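Local coordinates for protein YlmD (Geobacillus stearothermophilus, PDB 6T1B) that cleaves adenosine, inosine and S-methyl-5'-thioadenosine with phosphate to release the purine base, and also deaminates adenosine, using a catalytic zinc ion, at residues F131-P134 against S135-L138; E165-P169 against S170-V174. All coordinates share one frame; numbering follows the deposited sequence.

Interaction 1 (F131-P134 against S135-L138)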
ATOM      1  N   PHE A 131       6.994  -4.732   1.187  1.00 11.48           N
ATOM      2  CA  PHE A 131       8.395  -5.036   1.400  1.00 11.70           C
ATOM      3  C   PHE A 131       8.528  -6.428   2.012  1.00 12.74           C
ATOM      4  O   PHE A 131       7.729  -6.803   2.886  1.00 12.31           O
ATOM      5  CB  PHE A 131       9.010  -4.055   2.397  1.00 12.23           C
ATOM      6  CG  PHE A 131       9.007  -2.615   1.975  1.00 12.68           C
ATOM      7  CD1 PHE A 131       7.876  -1.832   2.081  1.00 10.84           C
ATOM      8  CD2 PHE A 131      10.165  -2.015   1.538  1.00 13.30           C
ATOM      9  CE1 PHE A 131       7.932  -0.495   1.735  1.00 12.12           C
ATOM     10  CE2 PHE A 131      10.208  -0.691   1.179  1.00 13.80           C
ATOM     11  CZ  PHE A 131       9.100   0.068   1.289  1.00 13.16           C
ATOM     12  N   VAL A 132       9.553  -7.156   1.611  1.00 12.96           N
ATOM     13  CA  VAL A 132       9.849  -8.426   2.243  1.00 14.45           C
ATOM     14  C   VAL A 132      11.352  -8.607   2.249  1.00 15.84           C
ATOM     15  O   VAL A 132      12.044  -8.270   1.285  1.00 15.49           O
ATOM     16  CB  VAL A 132       9.125  -9.600   1.545  1.00 15.54           C
ATOM     17  CG1 VAL A 132       9.595  -9.810   0.130  1.00 15.14           C
ATOM     18  CG2 VAL A 132       9.228 -10.877   2.381  1.00 16.13           C
ATOM     19  N   ALA A 133      11.862  -9.117   3.354  1.00 15.11           N
ATOM     20  CA  ALA A 133      13.222  -9.655   3.413  1.00 17.35           C
ATOM     21  C   ALA A 133      13.030 -11.117   3.809  1.00 19.96           C
ATOM     22  O   ALA A 133      12.958 -11.453   5.011  1.00 19.56           O
ATOM     23  CB  ALA A 133      14.084  -8.888   4.409  1.00 16.97           C
ATOM     24  N   PRO A 134      12.936 -12.034   2.834  1.00 18.81           N
ATOM     25  CA  PRO A 134      12.520 -13.410   3.160  1.00 20.65           C
ATOM     26  C   PRO A 134      13.453 -14.120   4.112  1.00 25.98           C
ATOM     27  O   PRO A 134      13.000 -14.882   4.974  1.00 27.68           O
ATOM     28  CB  PRO A 134      12.492 -14.108   1.794  1.00 22.41           C
ATOM     29  CG  PRO A 134      12.337 -13.035   0.810  1.00 26.99           C
ATOM     30  CD  PRO A 134      13.056 -11.830   1.373  1.00 20.76           C
ATOM     31  N   SER A 135      14.761 -13.920   3.962  1.00 22.12           N
ATOM     32  CA  SER A 135      15.700 -14.616   4.828  1.00 24.66           C
ATOM     33  C   SER A 135      15.454 -14.228   6.279  1.00 32.04           C
ATOM     34  O   SER A 135      15.445 -15.090   7.167  1.00 42.85           O
ATOM     35  CB  SER A 135      17.131 -14.305   4.391  1.00 28.40           C
ATOM     36  OG  SER A 135      17.449 -12.931   4.551  1.00 37.70           O
ATOM     37  N   ALA A 136      15.210 -12.947   6.528  1.00 21.49           N
ATOM     38  CA  ALA A 136      15.100 -12.409   7.875  1.00 19.89           C
ATOM     39  C   ALA A 136      13.685 -12.425   8.423  1.00 17.75           C
ATOM     40  O   ALA A 136      13.472 -12.012   9.567  1.00 19.42           O
ATOM     41  CB  ALA A 136      15.635 -10.983   7.906  1.00 23.56           C
ATOM     42  N   GLY A 137      12.697 -12.828   7.633  1.00 19.13           N
ATOM     43  CA  GLY A 137      11.342 -12.867   8.139  1.00 18.66           C
ATOM     44  C   GLY A 137      10.724 -11.506   8.380  1.00 16.51           C
ATOM     45  O   GLY A 137       9.813 -11.388   9.201  1.00 17.86           O
ATOM     46  N   LEU A 138      11.126 -10.478   7.628  1.00 15.42           N
ATOM     47  CA  LEU A 138      10.551  -9.145   7.727  1.00 13.99           C
ATOM     48  C   LEU A 138       9.547  -8.942   6.611  1.00 14.60           C
ATOM     49  O   LEU A 138       9.799  -9.331   5.456  1.00 14.60           O
ATOM     50  CB  LEU A 138      11.619  -8.057   7.584  1.00 16.54           C
ATOM     51  CG  LEU A 138      12.361  -7.689   8.859  1.00 17.99           C
ATOM     52  CD1 LEU A 138      13.704  -7.057   8.579  1.00 27.61           C
ATOM     53  CD2 LEU A 138      11.468  -6.745   9.665  1.00 23.65           C
TER
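Ala-133 and Leu-138 face each other as the hydrogen-bonded pair that closes the hairpin between strands 127-133 and 138-144, their side chains on the same face of the sheet. The two CB atoms lie 4.1 Å apart, so the methyl of Ala-133 rests against the root of Leu-138 and not against its branched end. That end points onward: CG stands anti to the carbonyl carbon (chi1 -85°), and the isobutyl group reaches Trp-161 of helix 153-163 and Ile-167. Alanine probably suits the place because its short side chain allows Leu-138 and Trp-161 to pack over it. The CB of Ala-136 comes within 4.4 Å of the CB of Ala-133, adding a second methyl at the turn.

Val-132 turns its side chain to the other face, against Tyr-173 and Phe-21. Its chi1 of 65° sets CG2 anti to the backbone N and brings that methyl alongside the carbonyl of Leu-138, CG2 to O 3.5 Å. The same oxygen receives a CA-H...O contact from Val-132 CA at 3.3 Å and the N-H of Ala-133 at 3.0 Å.

The return bond of the pair, Leu-138 N to Ala-133 O, is weak at 3.3 Å; Ala-136 N gives the same oxygen a second weak bond, and Gly-137 N gives one to Pro-134 O. Pro-134 starts the turn well, since its ring holds phi near the helical value and it needs no N-H partner there. Gly-137, with phi 70°, shares Ala-133 as its opposite number with Leu-138, a G1 beta bulge in which glycine meets the positive phi without strain.

The chemistry is divided: one good hydrogen bond and several weak ones set the course of the turn, while apolar side chains fasten its inner end to the helix.

Interaction 2 (E165-P169 against S170-V174)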
ATOM      1  N   GLU A 165      17.156  -2.888  11.996  1.00 19.00           N
ATOM      2  CA  GLU A 165      17.036  -4.336  11.846  1.00 19.69           C
ATOM      3  C   GLU A 165      18.269  -4.981  11.232  1.00 22.82           C
ATOM      4  O   GLU A 165      18.341  -6.216  11.170  1.00 22.76           O
ATOM      5  CB  GLU A 165      15.784  -4.686  11.021  1.00 18.77           C
ATOM      6  CG  GLU A 165      14.528  -3.900  11.414  1.00 19.69           C
ATOM      7  CD  GLU A 165      14.102  -4.071  12.866  1.00 21.81           C
ATOM      8  OE1 GLU A 165      14.294  -5.165  13.415  1.00 26.87           O
ATOM      9  OE2 GLU A 165      13.557  -3.097  13.452  1.00 20.75           O
ATOM     10  N   HIS A 166      19.274  -4.187  10.832  1.00 22.14           N
ATOM     11  CA  HIS A 166      20.550  -4.709  10.327  1.00 25.20           C
ATOM     12  C   HIS A 166      20.358  -5.581   9.090  1.00 28.05           C
ATOM     13  O   HIS A 166      21.006  -6.618   8.929  1.00 29.00           O
ATOM     14  CB  HIS A 166      21.323  -5.401  11.450  1.00 26.80           C
ATOM     15  CG  HIS A 166      21.476  -4.541  12.671  1.00 29.71           C
ATOM     16  ND1 HIS A 166      20.825  -4.804  13.860  1.00 46.27           N
ATOM     17  CD2 HIS A 166      22.172  -3.394  12.872  1.00 45.32           C
ATOM     18  CE1 HIS A 166      21.133  -3.870  14.745  1.00 61.32           C
ATOM     19  NE2 HIS A 166      21.950  -3.005  14.171  1.00 44.28           N
ATOM     20  N   ILE A 167      19.493  -5.127   8.186  1.00 23.65           N
ATOM     21  CA  ILE A 167      19.214  -5.789   6.915  1.00 26.78           C
ATOM     22  C   ILE A 167      19.811  -4.930   5.812  1.00 26.15           C
ATOM     23  O   ILE A 167      19.425  -3.763   5.655  1.00 29.60           O
ATOM     24  CB  ILE A 167      17.703  -5.930   6.675  1.00 27.40           C
ATOM     25  CG1 ILE A 167      17.041  -6.694   7.822  1.00 29.45           C
ATOM     26  CG2 ILE A 167      17.427  -6.624   5.331  1.00 28.99           C
ATOM     27  CD1 ILE A 167      17.635  -8.028   8.090  1.00 34.17           C
ATOM     28  N   ALA A 168      20.698  -5.507   5.009  1.00 23.87           N
ATOM     29  CA  ALA A 168      21.213  -4.781   3.856  1.00 27.40           C
ATOM     30  C   ALA A 168      20.106  -4.554   2.830  1.00 21.96           C
ATOM     31  O   ALA A 168      19.236  -5.406   2.643  1.00 23.05           O
ATOM     32  CB  ALA A 168      22.349  -5.560   3.191  1.00 26.93           C
ATOM     33  N   PRO A 169      20.102  -3.408   2.143  1.00 22.75           N
ATOM     34  CA  PRO A 169      19.096  -3.205   1.088  1.00 21.28           C
ATOM     35  C   PRO A 169      19.085  -4.298   0.032  1.00 21.51           C
ATOM     36  O   PRO A 169      18.030  -4.562  -0.561  1.00 19.27           O
ATOM     37  CB  PRO A 169      19.485  -1.840   0.499  1.00 24.70           C
ATOM     38  CG  PRO A 169      20.140  -1.130   1.640  1.00 25.85           C
ATOM     39  CD  PRO A 169      20.918  -2.204   2.370  1.00 23.28           C
ATOM     40  N   SER A 170      20.232  -4.918  -0.235  1.00 23.11           N
ATOM     41  CA  SER A 170      20.298  -6.005  -1.202  1.00 24.12           C
ATOM     42  C   SER A 170      19.472  -7.219  -0.788  1.00 23.31           C
ATOM     43  O   SER A 170      19.220  -8.098  -1.620  1.00 28.05           O
ATOM     44  CB  SER A 170      21.770  -6.407  -1.386  1.00 25.19           C
ATOM     45  OG  SER A 170      22.304  -6.827  -0.136  1.00 27.16           O
ATOM     46  N   ASP A 171      19.070  -7.321   0.476  1.00 21.29           N
ATOM     47  CA  ASP A 171      18.248  -8.435   0.914  1.00 22.32           C
ATOM     48  C   ASP A 171      16.760  -8.112   0.876  1.00 19.22           C
ATOM     49  O   ASP A 171      15.949  -8.952   1.283  1.00 20.21           O
ATOM     50  CB  ASP A 171      18.623  -8.862   2.341  1.00 24.90           C
ATOM     51  CG  ASP A 171      20.002  -9.493   2.426  1.00 36.20           C
ATOM     52  OD1 ASP A 171      20.634  -9.412   3.501  1.00 36.45           O
ATOM     53  OD2 ASP A 171      20.460 -10.059   1.416  1.00 33.54           O
ATOM     54  N   ILE A 172      16.397  -6.942   0.401  1.00 18.51           N
ATOM     55  CA  ILE A 172      15.014  -6.491   0.372  1.00 16.91           C
ATOM     56  C   ILE A 172      14.438  -6.668  -1.021  1.00 16.77           C
ATOM     57  O   ILE A 172      15.134  -6.468  -2.027  1.00 16.54           O
ATOM     58  CB  ILE A 172      14.925  -5.016   0.817  1.00 17.23           C
ATOM     59  CG1 ILE A 172      15.498  -4.897   2.232  1.00 17.19           C
ATOM     60  CG2 ILE A 172      13.501  -4.497   0.714  1.00 17.25           C
ATOM     61  CD1 ILE A 172      15.530  -3.462   2.751  1.00 19.94           C
ATOM     62  N   TYR A 173      13.173  -7.045  -1.071  1.00 14.48           N
ATOM     63  CA  TYR A 173      12.389  -7.146  -2.292  1.00 15.16           C
ATOM     64  C   TYR A 173      11.121  -6.339  -2.093  1.00 14.35           C
ATOM     65  O   TYR A 173      10.587  -6.244  -0.981  1.00 13.68           O
ATOM     66  CB  TYR A 173      12.042  -8.596  -2.617  1.00 16.57           C
ATOM     67  CG  TYR A 173      13.243  -9.485  -2.792  1.00 17.19           C
ATOM     68  CD1 TYR A 173      13.701  -9.839  -4.056  1.00 19.23           C
ATOM     69  CD2 TYR A 173      13.905 -10.004  -1.694  1.00 19.11           C
ATOM     70  CE1 TYR A 173      14.799 -10.658  -4.212  1.00 22.15           C
ATOM     71  CE2 TYR A 173      15.004 -10.828  -1.848  1.00 21.62           C
ATOM     72  CZ  TYR A 173      15.444 -11.152  -3.099  1.00 19.96           C
ATOM     73  OH  TYR A 173      16.529 -11.990  -3.221  1.00 23.57           O
ATOM     74  N   VAL A 174      10.658  -5.716  -3.169  1.00 14.29           N
ATOM     75  CA  VAL A 174       9.548  -4.774  -3.100  1.00 12.57           C
ATOM     76  C   VAL A 174       8.547  -5.080  -4.199  1.00 14.66           C
ATOM     77  O   VAL A 174       8.941  -5.368  -5.334  1.00 13.86           O
ATOM     78  CB  VAL A 174      10.035  -3.312  -3.236  1.00 12.67           C
ATOM     79  CG1 VAL A 174       8.843  -2.402  -3.383  1.00 16.61           C
ATOM     80  CG2 VAL A 174      10.921  -2.932  -2.045  1.00 17.16           C
TER
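Two main-chain hydrogen bonds close two overlapping turns that make residues 169-171 a short 3-10 segment: Asp-171 N gives to Ala-168 O at 2.9 Å, and Ile-172 N to Pro-169 O at 3.0 Å. In both the donor stands above the carbonyl plane, as much as 61° out of it in the second. Proline suits the start of the 3-10 segment, the second position of its first turn, where no N-H is needed and the ring restrains phi.

The apolar contacts gather round Ile-167 and Ile-172. Ile-167 CG2, anti to its own N, meets Ile-172 CG1 at 4.0 Å and Asp-171 CB at 3.9 Å, the aspartate lying nearly at right angles to it. Ile-172 CD1 reaches under the turn to Pro-169 CA (3.9 Å), and its side chain also touches Trp-161 of helix 153-163. Cutting Ile-172 back to an alanine is likely to open a gap beneath the turn and to deprive Ile-167 CG2 and Trp-161 of their partner.

Ser-170 is exposed, its OG 3.6 Å from the methyl of Ala-168. Main-chain bonds thus shape the bend, whereas the branched side chains hold it to its neighbours: Ile-172 on the helix, Ile-167 on the hairpin of strands 127-133 and 138-144.

Both contacts are at the same end of one mixed sheet, their centres about 8 Å apart. Interaction 1 turns strand 127-133 back into 138-144; interaction 2 leads the chain, after helix 153-163, into strand 173-176 on the other flank of 127-133. Val-132 O and Tyr-173 N, 2.9 Å apart, probably join the strands by a hydrogen bond. Ile-167 bridges the two turns: its CG1 packs on Leu-138 CD1 at 3.4 Å and its CD1 on Ala-136 CB at 3.6 Å. Interaction 2 lies away from both the zinc and the inosine sites, but strand 138-144 carries the zinc ligand His-143, whose side chain is about 9 Å from that of Phe-131.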